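Local structure of beta-N-acetylhexosaminidase (Bacteroides fragilis, 4PYS) at residues V273-C278 against K332-K337; D225-A230 against L321-R326; M161-W166 against S283-L288; F42-Y47 against A213-I218. The protein probably hydrolyses terminal N-acetyl-hexosamine residues from glycans, as a glycoside hydrolase family 20 beta-N-acetylhexosaminidase. All coordinates share one frame; numbering follows the deposited sequence.

Interaction 1 (V273-C278 against K332-K337); sequences VLDEVC and KQKGRK
Lys-334 reaches across to Cys-278 and Asp-275, pointing its CB at helix 264-280. CG carries the chain onward, and CD settles 3.8 Å from Cys-278 SG. Bends at chi3 (144°) and chi4 then bring CE up beside Asp-275 OD1, the two side chains crossing at about a right angle, and end with NZ 3.6 Å from Asp-275 OD1, a loose salt bridge. That oxygen also bonds to Tyr-330 OH. A water closes a second route, 2.9 Å from Lys-334 NZ and 2.8 Å from Asp-275 O, to which it donates. Both helices belong to the family 20 catalytic barrel. Helix 316-333 stops here in a Schellman motif with Gly-335 at positive phi, and the chain turns toward strand 337-341. Just past the turn, Arg-336 NH2 donates to Cys-278 O (3.0 Å, N-H...O 140°), with the donor tilted 30° from the carbonyl plane. Cys-278 CB lies over one guanidinium face, toward its rim, while Arg-336 NH1 bonds to Phe-281 O.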
loop_
_atom_site.group_PDB
_atom_site.type_symbol
_atom_site.label_atom_id
_atom_site.label_comp_id
_atom_site.label_asym_id
_atom_site.label_seq_id
_atom_site.Cartn_x
_atom_site.Cartn_y
_atom_site.Cartn_z
ATOM N N VAL A 273 16.759 12.296 -9.855
ATOM C CA VAL A 273 16.265 11.503 -8.729
ATOM C C VAL A 273 15.328 10.401 -9.226
ATOM O O VAL A 273 15.442 9.247 -8.822
ATOM C CB VAL A 273 15.534 12.369 -7.681
ATOM C CG1 VAL A 273 14.816 11.486 -6.658
ATOM C CG2 VAL A 273 16.508 13.295 -6.981
ATOM N N LEU A 274 14.410 10.753 -10.116
ATOM C CA LEU A 274 13.467 9.765 -10.631
ATOM C C LEU A 274 14.163 8.692 -11.473
ATOM O O LEU A 274 13.694 7.549 -11.541
ATOM C CB LEU A 274 12.350 10.441 -11.429
ATOM C CG LEU A 274 11.353 11.258 -10.607
ATOM C CD1 LEU A 274 10.243 11.730 -11.487
ATOM C CD2 LEU A 274 10.772 10.429 -9.484
ATOM N N ASP A 275 15.271 9.058 -12.111
ATOM C CA ASP A 275 16.084 8.083 -12.834
ATOM C C ASP A 275 16.490 6.955 -11.881
ATOM O O ASP A 275 16.328 5.778 -12.200
ATOM C CB ASP A 275 17.328 8.734 -13.452
ATOM C CG ASP A 275 17.030 9.459 -14.759
ATOM O OD1 ASP A 275 15.882 9.383 -15.239
ATOM O OD2 ASP A 275 17.949 10.101 -15.317
ATOM N N GLU A 276 16.987 7.317 -10.699
ATOM C CA GLU A 276 17.422 6.310 -9.736
ATOM C C GLU A 276 16.248 5.570 -9.117
ATOM O O GLU A 276 16.296 4.348 -8.948
ATOM C CB GLU A 276 18.327 6.924 -8.663
ATOM C CG GLU A 276 19.735 7.186 -9.202
ATOM C CD GLU A 276 20.756 7.499 -8.124
ATOM O OE1 GLU A 276 20.703 6.889 -7.036
ATOM O OE2 GLU A 276 21.625 8.355 -8.378
ATOM N N VAL A 277 15.193 6.310 -8.792
ATOM C CA VAL A 277 13.973 5.695 -8.277
ATOM C C VAL A 277 13.433 4.638 -9.242
ATOM O O VAL A 277 13.015 3.558 -8.825
ATOM C CB VAL A 277 12.904 6.748 -7.956
ATOM C CG1 VAL A 277 11.579 6.083 -7.595
ATOM C CG2 VAL A 277 13.360 7.609 -6.794
ATOM N N CYS A 278 13.459 4.928 -10.536
ATOM C CA CYS A 278 12.968 3.954 -11.506
ATOM C C CYS A 278 13.884 2.733 -11.654
ATOM O O CYS A 278 13.409 1.631 -11.941
ATOM C CB CYS A 278 12.676 4.623 -12.852
ATOM S SG CYS A 278 11.216 5.694 -12.746
ATOM N N LYS A 332 6.470 9.032 -18.126
ATOM C CA LYS A 332 5.852 8.438 -19.309
ATOM C C LYS A 332 6.896 7.903 -20.289
ATOM O O LYS A 332 6.744 6.800 -20.818
ATOM C CB LYS A 332 4.929 9.439 -20.010
ATOM C CG LYS A 332 4.153 8.837 -21.172
ATOM C CD LYS A 332 3.091 9.784 -21.684
ATOM C CE LYS A 332 2.484 9.267 -22.977
ATOM N NZ LYS A 332 1.410 10.169 -23.471
ATOM N N GLN A 333 7.961 8.666 -20.516
ATOM C CA GLN A 333 9.007 8.224 -21.442
ATOM C C GLN A 333 9.830 7.083 -20.837
ATOM O O GLN A 333 10.582 6.412 -21.534
ATOM C CB GLN A 333 9.888 9.396 -21.912
ATOM C CG GLN A 333 10.967 9.865 -20.938
ATOM C CD GLN A 333 11.649 11.154 -21.403
ATOM O OE1 GLN A 333 10.984 12.107 -21.813
ATOM N NE2 GLN A 333 12.978 11.184 -21.343
ATOM N N LYS A 334 9.660 6.858 -19.537
ATOM C CA LYS A 334 10.271 5.717 -18.858
ATOM C C LYS A 334 9.319 4.529 -18.766
ATOM O O LYS A 334 9.665 3.489 -18.202
ATOM C CB LYS A 334 10.700 6.105 -17.448
ATOM C CG LYS A 334 11.809 7.127 -17.407
ATOM C CD LYS A 334 12.352 7.226 -16.004
ATOM C CE LYS A 334 13.838 7.466 -16.039
ATOM N NZ LYS A 334 14.613 6.351 -16.660
ATOM N N GLY A 335 8.114 4.689 -19.302
ATOM C CA GLY A 335 7.136 3.614 -19.272
ATOM C C GLY A 335 6.424 3.445 -17.945
ATOM O O GLY A 335 5.860 2.381 -17.675
ATOM N N ARG A 336 6.429 4.484 -17.113
ATOM C CA ARG A 336 5.730 4.414 -15.832
ATOM C C ARG A 336 4.500 5.313 -15.827
ATOM O O ARG A 336 4.377 6.230 -16.652
ATOM C CB ARG A 336 6.661 4.814 -14.685
ATOM C CG ARG A 336 8.004 4.112 -14.711
ATOM C CD ARG A 336 7.878 2.584 -14.589
ATOM N NE ARG A 336 9.201 1.973 -14.695
ATOM C CZ ARG A 336 9.957 1.655 -13.651
ATOM N NH1 ARG A 336 9.510 1.854 -12.418
ATOM N NH2 ARG A 336 11.158 1.134 -13.835
ATOM N N LYS A 337 3.585 5.019 -14.916
ATOM C CA LYS A 337 2.439 5.873 -14.641
ATOM C C LYS A 337 2.750 6.735 -13.424
ATOM O O LYS A 337 3.515 6.328 -12.548
ATOM C CB LYS A 337 1.187 5.030 -14.401
ATOM C CG LYS A 337 0.720 4.323 -15.682
ATOM C CD LYS A 337 -0.567 3.539 -15.479
ATOM C CE LYS A 337 -1.054 2.940 -16.802
ATOM N NZ LYS A 337 -1.244 3.980 -17.857
HETATM O O HOH W 1 15.853 4.685 -14.702
#

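Interaction 2 (D225-A230 against L321-R326); sequences DMPGHA and LWFSAR
The helix that presents Phe-323 to Met-226 and Pro-227 is held by backbone bonds, the shortest here being Ala-325 N to Leu-321 O at 2.7 Å. It is helix 316-333 of the family 20 catalytic barrel, and it packs on the loop that leaves strand 219-223. With CG anti to the backbone N (chi1 171°), the Phe-323 side chain extends toward that loop, ending in CE2 and CZ. Met-226, a selenomethionine, runs across it at about a right angle. Its CB lies in the ring plane at the edge, 3.9 Å from Phe-323 CZ, and its CG is 3.8 Å from Phe-323 CE2. Chi1 of 51° sets CG between the backbone N and carbonyl carbon, and SE lies oblique to the ring, 5.1 Å from its centroid and 66° off the normal, a Met-aromatic contact. Leu-270 of helix 264-280 touches both side chains. Pro-227 follows a cis peptide bond and slides past the ring in the opposite direction, its CD 4.0 Å from Phe-323 CE2.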
loop_
_atom_site.group_PDB
_atom_site.type_symbol
_atom_site.label_atom_id
_atom_site.label_comp_id
_atom_site.label_asym_id
_atom_site.label_seq_id
_atom_site.Cartn_x
_atom_site.Cartn_y
_atom_site.Cartn_z
ATOM N N ASP A 225 7.858 12.980 -2.951
ATOM C CA ASP A 225 7.024 14.176 -2.920
ATOM C C ASP A 225 7.669 15.389 -3.560
ATOM O O ASP A 225 8.803 15.750 -3.250
ATOM C CB ASP A 225 6.607 14.502 -1.491
ATOM C CG ASP A 225 5.300 13.881 -1.145
ATOM O OD1 ASP A 225 4.801 13.159 -2.025
ATOM O OD2 ASP A 225 4.774 14.097 -0.035
HETATM N N MSE A 226 6.920 16.014 -4.456
HETATM C CA MSE A 226 7.358 17.225 -5.119
HETATM C C MSE A 226 6.083 17.930 -5.581
HETATM O O MSE A 226 5.092 17.266 -5.904
HETATM C CB MSE A 226 8.278 16.881 -6.294
HETATM C CG MSE A 226 7.704 15.842 -7.245
HETATM SE SE MSE A 226 8.995 15.299 -8.606
HETATM C CE MSE A 226 10.150 14.199 -7.475
ATOM N N PRO A 227 6.087 19.273 -5.588
ATOM C CA PRO A 227 7.219 20.137 -5.224
ATOM C C PRO A 227 7.267 20.429 -3.728
ATOM O O PRO A 227 8.267 20.967 -3.246
ATOM C CB PRO A 227 6.918 21.424 -5.990
ATOM C CG PRO A 227 5.420 21.491 -5.998
ATOM C CD PRO A 227 4.929 20.057 -6.055
ATOM N N GLY A 228 6.206 20.076 -3.007
ATOM C CA GLY A 228 6.130 20.334 -1.578
ATOM C C GLY A 228 6.783 19.223 -0.777
ATOM O O GLY A 228 7.361 18.302 -1.357
ATOM N N HIS A 229 6.695 19.310 0.550
ATOM C CA HIS A 229 7.359 18.355 1.441
ATOM C C HIS A 229 8.849 18.228 1.119
ATOM O O HIS A 229 9.402 17.129 1.086
ATOM C CB HIS A 229 6.668 16.993 1.371
ATOM C CG HIS A 229 5.207 17.053 1.680
ATOM N ND1 HIS A 229 4.703 16.814 2.941
ATOM C CD2 HIS A 229 4.142 17.349 0.898
ATOM C CE1 HIS A 229 3.389 16.954 2.921
ATOM N NE2 HIS A 229 3.024 17.278 1.694
ATOM N N ALA A 230 9.489 19.369 0.885
ATOM C CA ALA A 230 10.855 19.391 0.373
ATOM C C ALA A 230 11.879 19.878 1.394
ATOM O O ALA A 230 13.077 19.865 1.115
ATOM C CB ALA A 230 10.922 20.249 -0.877
ATOM N N LEU A 321 0.684 22.472 -11.768
ATOM C CA LEU A 321 0.196 21.563 -12.802
ATOM C C LEU A 321 1.234 21.370 -13.909
ATOM O O LEU A 321 1.506 20.240 -14.325
ATOM C CB LEU A 321 -1.109 22.085 -13.402
ATOM C CG LEU A 321 -2.345 21.944 -12.522
ATOM C CD1 LEU A 321 -3.579 22.542 -13.177
ATOM C CD2 LEU A 321 -2.556 20.491 -12.266
ATOM N N TRP A 322 1.796 22.475 -14.388
ATOM C CA TRP A 322 2.846 22.426 -15.404
ATOM C C TRP A 322 4.018 21.585 -14.915
ATOM O O TRP A 322 4.510 20.712 -15.629
ATOM C CB TRP A 322 3.334 23.832 -15.754
ATOM C CG TRP A 322 4.487 23.837 -16.728
ATOM C CD1 TRP A 322 4.412 23.771 -18.090
ATOM C CD2 TRP A 322 5.882 23.916 -16.406
ATOM N NE1 TRP A 322 5.677 23.806 -18.636
ATOM C CE2 TRP A 322 6.595 23.892 -17.622
ATOM C CE3 TRP A 322 6.598 24.002 -15.207
ATOM C CZ2 TRP A 322 7.989 23.950 -17.672
ATOM C CZ3 TRP A 322 7.981 24.061 -15.260
ATOM C CH2 TRP A 322 8.660 24.034 -16.483
ATOM N N PHE A 323 4.451 21.855 -13.688
ATOM C CA PHE A 323 5.519 21.093 -13.065
ATOM C C PHE A 323 5.165 19.606 -12.958
ATOM O O PHE A 323 5.966 18.738 -13.308
ATOM C CB PHE A 323 5.827 21.657 -11.680
ATOM C CG PHE A 323 6.765 20.804 -10.884
ATOM C CD1 PHE A 323 8.137 20.926 -11.052
ATOM C CD2 PHE A 323 6.276 19.867 -9.979
ATOM C CE1 PHE A 323 9.005 20.131 -10.332
ATOM C CE2 PHE A 323 7.139 19.070 -9.255
ATOM C CZ PHE A 323 8.508 19.204 -9.431
ATOM N N SER A 324 3.967 19.316 -12.462
ATOM C CA SER A 324 3.511 17.941 -12.339
ATOM C C SER A 324 3.464 17.286 -13.711
ATOM O O SER A 324 3.802 16.116 -13.867
ATOM C CB SER A 324 2.128 17.894 -11.688
ATOM O OG SER A 324 2.186 18.364 -10.358
ATOM N N ALA A 325 3.053 18.055 -14.708
ATOM C CA ALA A 325 2.989 17.555 -16.075
ATOM C C ALA A 325 4.373 17.172 -16.605
ATOM O O ALA A 325 4.528 16.132 -17.247
ATOM C CB ALA A 325 2.342 18.591 -16.981
ATOM N N ARG A 326 5.373 18.010 -16.343
ATOM C CA ARG A 326 6.734 17.732 -16.801
ATOM C C ARG A 326 7.285 16.447 -16.182
ATOM O O ARG A 326 7.944 15.655 -16.859
ATOM C CB ARG A 326 7.674 18.900 -16.488
ATOM C CG ARG A 326 7.330 20.220 -17.170
ATOM C CD ARG A 326 7.175 20.080 -18.682
ATOM N NE ARG A 326 5.786 20.301 -19.076
ATOM C CZ ARG A 326 5.112 19.525 -19.919
ATOM N NH1 ARG A 326 5.702 18.477 -20.479
ATOM N NH2 ARG A 326 3.848 19.798 -20.209
#

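Interaction 3 (M161-W166 against S283-L288); sequences MNYFHW and SAYIHL
Two strands of the family 20 catalytic barrel, 163-170 and 285-287, meet here through side chains, His-165 against His-287 and Tyr-163 against Tyr-285. Strand 219-223 pairs with 163-170, and the CA atoms of His-165 and His-287 are 8.3 Å apart, too far for a backbone ladder. His-165 CG, anti to its backbone N (chi1 173°), swings the ring end toward His-287. The ring planes are within 20° of parallel, but the rings are slid apart, centroids 4.6 Å from each other, and overlap little. His-287 CD2 comes to 3.3 Å from His-165 CE1. Each ring is fixed elsewhere by its NE2, that of His-165 on Glu-223 and that of His-287 on Gln-359. Near the start of both strands, the Tyr-163 and Tyr-285 ring planes are nearly perpendicular (86°) and meet obliquely. Tyr-163 also stacks on Trp-132. Ahead of strand 285-287, Ser-283 OG donates to Tyr-285 O at 2.7 Å, on a lone pair. Across the strands, Tyr-163 OH touches Tyr-285 CE2 at 3.6 Å.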
loop_
_atom_site.group_PDB
_atom_site.type_symbol
_atom_site.label_atom_id
_atom_site.label_comp_id
_atom_site.label_asym_id
_atom_site.label_seq_id
_atom_site.Cartn_x
_atom_site.Cartn_y
_atom_site.Cartn_z
HETATM N N MSE A 161 -3.762 -7.913 -0.387
HETATM C CA MSE A 161 -3.488 -6.688 -1.136
HETATM C C MSE A 161 -2.390 -6.928 -2.134
HETATM O O MSE A 161 -1.749 -7.988 -2.112
HETATM C CB MSE A 161 -3.094 -5.585 -0.166
HETATM C CG MSE A 161 -4.211 -5.339 0.813
HETATM SE SE MSE A 161 -3.739 -3.848 1.970
HETATM C CE MSE A 161 -5.263 -3.978 3.197
ATOM N N ASN A 162 -2.195 -5.980 -3.046
ATOM C CA ASN A 162 -1.152 -6.154 -4.048
ATOM C C ASN A 162 -0.154 -5.016 -4.184
ATOM O O ASN A 162 0.807 -5.143 -4.946
ATOM C CB ASN A 162 -1.716 -6.529 -5.434
ATOM C CG ASN A 162 -2.805 -5.583 -5.925
ATOM O OD1 ASN A 162 -3.145 -4.594 -5.273
ATOM N ND2 ASN A 162 -3.358 -5.893 -7.111
ATOM N N TYR A 163 -0.358 -3.919 -3.458
ATOM C CA TYR A 163 0.613 -2.824 -3.498
ATOM C C TYR A 163 0.946 -2.354 -2.100
ATOM O O TYR A 163 0.073 -2.243 -1.246
ATOM C CB TYR A 163 0.092 -1.617 -4.295
ATOM C CG TYR A 163 -0.135 -1.878 -5.762
ATOM C CD1 TYR A 163 0.908 -1.792 -6.680
ATOM C CD2 TYR A 163 -1.397 -2.209 -6.230
ATOM C CE1 TYR A 163 0.690 -2.030 -8.039
ATOM C CE2 TYR A 163 -1.620 -2.460 -7.585
ATOM C CZ TYR A 163 -0.579 -2.370 -8.475
ATOM O OH TYR A 163 -0.816 -2.613 -9.817
ATOM N N PHE A 164 2.218 -2.050 -1.881
ATOM C CA PHE A 164 2.640 -1.394 -0.655
ATOM C C PHE A 164 3.143 -0.030 -1.088
ATOM O O PHE A 164 4.122 0.077 -1.835
ATOM C CB PHE A 164 3.756 -2.187 0.031
ATOM C CG PHE A 164 4.347 -1.496 1.245
ATOM C CD1 PHE A 164 3.667 -1.489 2.461
ATOM C CD2 PHE A 164 5.589 -0.877 1.169
ATOM C CE1 PHE A 164 4.215 -0.858 3.585
ATOM C CE2 PHE A 164 6.148 -0.231 2.284
ATOM C CZ PHE A 164 5.462 -0.227 3.492
ATOM N N HIS A 165 2.454 1.012 -0.638
ATOM C CA HIS A 165 2.768 2.389 -1.028
ATOM C C HIS A 165 3.712 2.937 0.037
ATOM O O HIS A 165 3.346 3.031 1.206
ATOM C CB HIS A 165 1.428 3.140 -1.090
ATOM C CG HIS A 165 1.527 4.615 -1.305
ATOM N ND1 HIS A 165 0.409 5.420 -1.358
ATOM C CD2 HIS A 165 2.590 5.442 -1.468
ATOM C CE1 HIS A 165 0.774 6.676 -1.532
ATOM N NE2 HIS A 165 2.095 6.717 -1.610
ATOM N N TRP A 166 4.945 3.251 -0.357
ATOM C CA TRP A 166 5.989 3.593 0.603
ATOM C C TRP A 166 6.259 5.098 0.529
ATOM O O TRP A 166 6.879 5.576 -0.416
ATOM C CB TRP A 166 7.269 2.807 0.273
ATOM C CG TRP A 166 8.235 2.656 1.418
ATOM C CD1 TRP A 166 8.067 3.086 2.706
ATOM C CD2 TRP A 166 9.520 2.020 1.369
ATOM N NE1 TRP A 166 9.182 2.756 3.461
ATOM C CE2 TRP A 166 10.081 2.099 2.661
ATOM C CE3 TRP A 166 10.253 1.399 0.352
ATOM C CZ2 TRP A 166 11.355 1.586 2.964
ATOM C CZ3 TRP A 166 11.511 0.878 0.653
ATOM C CH2 TRP A 166 12.052 0.986 1.947
ATOM N N SER A 283 8.192 -1.050 -10.065
ATOM C CA SER A 283 6.760 -0.707 -10.084
ATOM C C SER A 283 6.340 0.108 -11.310
ATOM O O SER A 283 6.963 1.108 -11.641
ATOM C CB SER A 283 6.399 0.076 -8.824
ATOM O OG SER A 283 5.059 0.537 -8.874
ATOM N N ALA A 284 5.273 -0.327 -11.971
ATOM C CA ALA A 284 4.710 0.407 -13.096
ATOM C C ALA A 284 4.192 1.782 -12.668
ATOM O O ALA A 284 4.036 2.688 -13.506
ATOM C CB ALA A 284 3.598 -0.404 -13.736
ATOM N N TYR A 285 3.920 1.920 -11.371
ATOM C CA TYR A 285 3.389 3.151 -10.798
ATOM C C TYR A 285 4.396 3.844 -9.882
ATOM O O TYR A 285 4.975 3.219 -8.985
ATOM C CB TYR A 285 2.165 2.828 -9.942
ATOM C CG TYR A 285 1.011 2.287 -10.731
ATOM C CD1 TYR A 285 0.063 3.141 -11.271
ATOM C CD2 TYR A 285 0.852 0.920 -10.916
ATOM C CE1 TYR A 285 -1.004 2.655 -11.988
ATOM C CE2 TYR A 285 -0.220 0.423 -11.633
ATOM C CZ TYR A 285 -1.141 1.296 -12.170
ATOM O OH TYR A 285 -2.216 0.819 -12.893
ATOM N N ILE A 286 4.573 5.145 -10.079
ATOM C CA ILE A 286 5.404 5.944 -9.170
ATOM C C ILE A 286 4.549 7.093 -8.666
ATOM O O ILE A 286 3.904 7.776 -9.469
ATOM C CB ILE A 286 6.620 6.537 -9.909
ATOM C CG1 ILE A 286 7.417 5.440 -10.625
ATOM C CG2 ILE A 286 7.507 7.330 -8.940
ATOM C CD1 ILE A 286 8.181 4.502 -9.686
ATOM N N HIS A 287 4.544 7.318 -7.356
ATOM C CA HIS A 287 3.696 8.349 -6.767
ATOM C C HIS A 287 4.534 9.621 -6.633
ATOM O O HIS A 287 5.629 9.578 -6.079
ATOM C CB HIS A 287 3.223 7.898 -5.385
ATOM C CG HIS A 287 1.976 8.579 -4.903
ATOM N ND1 HIS A 287 1.865 9.949 -4.784
ATOM C CD2 HIS A 287 0.794 8.069 -4.476
ATOM C CE1 HIS A 287 0.662 10.255 -4.331
ATOM N NE2 HIS A 287 -0.005 9.131 -4.130
ATOM N N LEU A 288 4.032 10.740 -7.142
ATOM C CA LEU A 288 4.788 11.993 -7.089
ATOM C C LEU A 288 4.170 13.001 -6.122
ATOM O O LEU A 288 4.522 14.181 -6.141
ATOM C CB LEU A 288 4.914 12.610 -8.485
ATOM C CG LEU A 288 5.687 11.774 -9.503
ATOM C CD1 LEU A 288 5.743 12.480 -10.857
ATOM C CD2 LEU A 288 7.098 11.455 -8.990
#

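Interaction 4 (F42-Y47 against A213-I218); sequences FIRLFY and AADRGI
The backbones come closest at Leu-45 and Arg-216, whose CA atoms are 6.2 Å apart, so the first turn of helix 43-49 sits against the end of helix 203-214. That end is a Schellman motif: Ile-218 N bonds to Ala-213 O (3.0 Å), Gly-217 N bonds to Ala-214 O, and Gly-217 has positive phi. Asp-215, in the same turn, carries the polar part. Its OD1 takes a nearly straight bond from Arg-44 NE (3.0 Å, 164°) and a weak one from Arg-44 NH2. The oxygen lies close to the guanidinium plane, yet NE meets it from above the carboxylate plane, 42° out, and the two flat groups are turned 53° against each other. This salt bridge probably favours the charged carboxylate. The contact joins the small N-terminal domain of this family 20 enzyme to its catalytic barrel. Two waters bridge the segments. One lies 3.2 Å from Arg-44 N and near Asp-215 OD1. The other accepts from Leu-45 N (3.0 Å) and is 2.7 Å from Asp-215 O. Alongside, Leu-45 CB touches Asp-215 O at 3.6 Å. Leu-45 CG, anti to the backbone N, carries CD1 over one face of the Arg-216 guanidinium, 3.7 Å from NH2. Asp-154 and Glu-48 make salt bridges to that NH2, and Arg-216 NE bonds to Tyr-212 O.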
loop_
_atom_site.group_PDB
_atom_site.type_symbol
_atom_site.label_atom_id
_atom_site.label_comp_id
_atom_site.label_asym_id
_atom_site.label_seq_id
_atom_site.Cartn_x
_atom_site.Cartn_y
_atom_site.Cartn_z
ATOM N N PHE A 42 6.502 -18.199 -6.220
ATOM C CA PHE A 42 5.620 -18.251 -5.056
ATOM C C PHE A 42 6.122 -19.180 -3.962
ATOM O O PHE A 42 5.638 -19.141 -2.829
ATOM C CB PHE A 42 4.193 -18.634 -5.467
ATOM C CG PHE A 42 4.075 -19.991 -6.106
ATOM C CD1 PHE A 42 3.923 -21.129 -5.327
ATOM C CD2 PHE A 42 4.086 -20.124 -7.487
ATOM C CE1 PHE A 42 3.804 -22.373 -5.908
ATOM C CE2 PHE A 42 3.966 -21.363 -8.075
ATOM C CZ PHE A 42 3.821 -22.492 -7.282
ATOM N N ILE A 43 7.106 -20.005 -4.290
ATOM C CA ILE A 43 7.467 -21.100 -3.406
ATOM C C ILE A 43 8.190 -20.676 -2.118
ATOM O O ILE A 43 8.093 -21.364 -1.102
ATOM C CB ILE A 43 8.254 -22.193 -4.156
ATOM C CG1 ILE A 43 8.013 -23.550 -3.499
ATOM C CG2 ILE A 43 9.734 -21.845 -4.253
ATOM C CD1 ILE A 43 6.533 -23.895 -3.376
ATOM N N ARG A 44 8.907 -19.555 -2.148
ATOM C CA ARG A 44 9.569 -19.078 -0.938
ATOM C C ARG A 44 8.544 -18.739 0.153
ATOM O O ARG A 44 8.791 -18.965 1.343
ATOM C CB ARG A 44 10.473 -17.881 -1.240
ATOM C CG ARG A 44 11.803 -18.273 -1.878
ATOM C CD ARG A 44 12.750 -17.087 -1.995
ATOM N NE ARG A 44 12.566 -16.362 -3.250
ATOM C CZ ARG A 44 13.168 -16.687 -4.392
ATOM N NH1 ARG A 44 13.989 -17.731 -4.436
ATOM N NH2 ARG A 44 12.949 -15.975 -5.490
ATOM N N LEU A 45 7.387 -18.229 -0.257
ATOM C CA LEU A 45 6.320 -17.920 0.701
ATOM C C LEU A 45 5.735 -19.198 1.295
ATOM O O LEU A 45 5.438 -19.263 2.493
ATOM C CB LEU A 45 5.214 -17.083 0.051
ATOM C CG LEU A 45 4.086 -16.604 0.970
ATOM C CD1 LEU A 45 4.632 -15.666 2.050
ATOM C CD2 LEU A 45 2.978 -15.914 0.176
ATOM N N PHE A 46 5.565 -20.211 0.452
ATOM C CA PHE A 46 5.068 -21.501 0.914
ATOM C C PHE A 46 6.022 -22.111 1.942
ATOM O O PHE A 46 5.589 -22.614 2.986
ATOM C CB PHE A 46 4.890 -22.458 -0.278
ATOM C CG PHE A 46 4.392 -23.817 0.118
ATOM C CD1 PHE A 46 3.029 -24.055 0.245
ATOM C CD2 PHE A 46 5.284 -24.854 0.378
ATOM C CE1 PHE A 46 2.560 -25.296 0.625
ATOM C CE2 PHE A 46 4.823 -26.102 0.760
ATOM C CZ PHE A 46 3.456 -26.326 0.882
ATOM N N TYR A 47 7.321 -22.078 1.652
ATOM C CA TYR A 47 8.308 -22.646 2.572
ATOM C C TYR A 47 8.319 -21.896 3.905
ATOM O O TYR A 47 8.538 -22.475 4.968
ATOM C CB TYR A 47 9.712 -22.617 1.961
ATOM C CG TYR A 47 9.910 -23.513 0.752
ATOM C CD1 TYR A 47 9.200 -24.701 0.609
ATOM C CD2 TYR A 47 10.814 -23.166 -0.246
ATOM C CE1 TYR A 47 9.385 -25.513 -0.499
ATOM C CE2 TYR A 47 11.006 -23.967 -1.349
ATOM C CZ TYR A 47 10.289 -25.141 -1.471
ATOM O OH TYR A 47 10.482 -25.937 -2.577
ATOM N N ALA A 213 9.180 -8.331 -0.999
ATOM C CA ALA A 213 7.823 -8.035 -1.433
ATOM C C ALA A 213 7.429 -8.909 -2.620
ATOM O O ALA A 213 6.331 -9.451 -2.652
ATOM C CB ALA A 213 7.696 -6.563 -1.783
ATOM N N ALA A 214 8.327 -9.041 -3.593
ATOM C CA ALA A 214 8.042 -9.836 -4.788
ATOM C C ALA A 214 7.698 -11.280 -4.427
ATOM O O ALA A 214 6.815 -11.880 -5.043
ATOM C CB ALA A 214 9.221 -9.788 -5.760
ATOM N N ASP A 215 8.382 -11.823 -3.418
ATOM C CA ASP A 215 8.138 -13.195 -2.975
ATOM C C ASP A 215 6.745 -13.373 -2.402
ATOM O O ASP A 215 6.264 -14.499 -2.261
ATOM C CB ASP A 215 9.167 -13.622 -1.925
ATOM C CG ASP A 215 10.519 -13.908 -2.525
ATOM O OD1 ASP A 215 10.567 -14.206 -3.737
ATOM O OD2 ASP A 215 11.525 -13.836 -1.786
ATOM N N ARG A 216 6.093 -12.275 -2.047
ATOM C CA ARG A 216 4.737 -12.385 -1.521
ATOM C C ARG A 216 3.713 -11.565 -2.308
ATOM O O ARG A 216 2.677 -11.160 -1.783
ATOM C CB ARG A 216 4.701 -12.128 0.001
ATOM C CG ARG A 216 5.320 -10.838 0.482
ATOM C CD ARG A 216 5.980 -11.016 1.864
ATOM N NE ARG A 216 7.250 -11.729 1.732
ATOM C CZ ARG A 216 7.648 -12.711 2.534
ATOM N NH1 ARG A 216 8.806 -13.311 2.317
ATOM N NH2 ARG A 216 6.892 -13.093 3.546
ATOM N N GLY A 217 3.999 -11.345 -3.590
ATOM C CA GLY A 217 3.024 -10.773 -4.504
ATOM C C GLY A 217 2.749 -9.291 -4.340
ATOM O O GLY A 217 1.705 -8.797 -4.775
ATOM N N ILE A 218 3.685 -8.580 -3.717
ATOM C CA ILE A 218 3.495 -7.155 -3.435
ATOM C C ILE A 218 4.391 -6.303 -4.323
ATOM O O ILE A 218 5.594 -6.536 -4.386
ATOM C CB ILE A 218 3.820 -6.833 -1.962
ATOM C CG1 ILE A 218 2.820 -7.529 -1.035
ATOM C CG2 ILE A 218 3.788 -5.325 -1.728
ATOM C CD1 ILE A 218 1.365 -7.140 -1.307
HETATM O O HOH W 2 9.390 -17.214 -4.345
HETATM O O HOH W 3 7.625 -16.710 -2.793
#

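In the fold
From the N terminus, interaction 4 opens first, at 42-47, and closes at 213-218, tying the N-terminal domain to the catalytic barrel. Before it closes, interaction 3 opens at 161-166, so the two cross; they also touch, with Ile-218 packing on the backbone of Met-161 and Asn-162. Interaction 2 opens at 225-230 and interaction 1 at 273-278, both before interaction 3 closes at 283-288. Interaction 2 then closes at 321-326 and interaction 1 at 332-337, so these three cross one another. Interactions 1 and 2 share helix 316-333, and Lys-337 bonds its backbone to Ala-284 and Ile-286 of interaction 3. Interaction 4 stands in series with interactions 1 and 2.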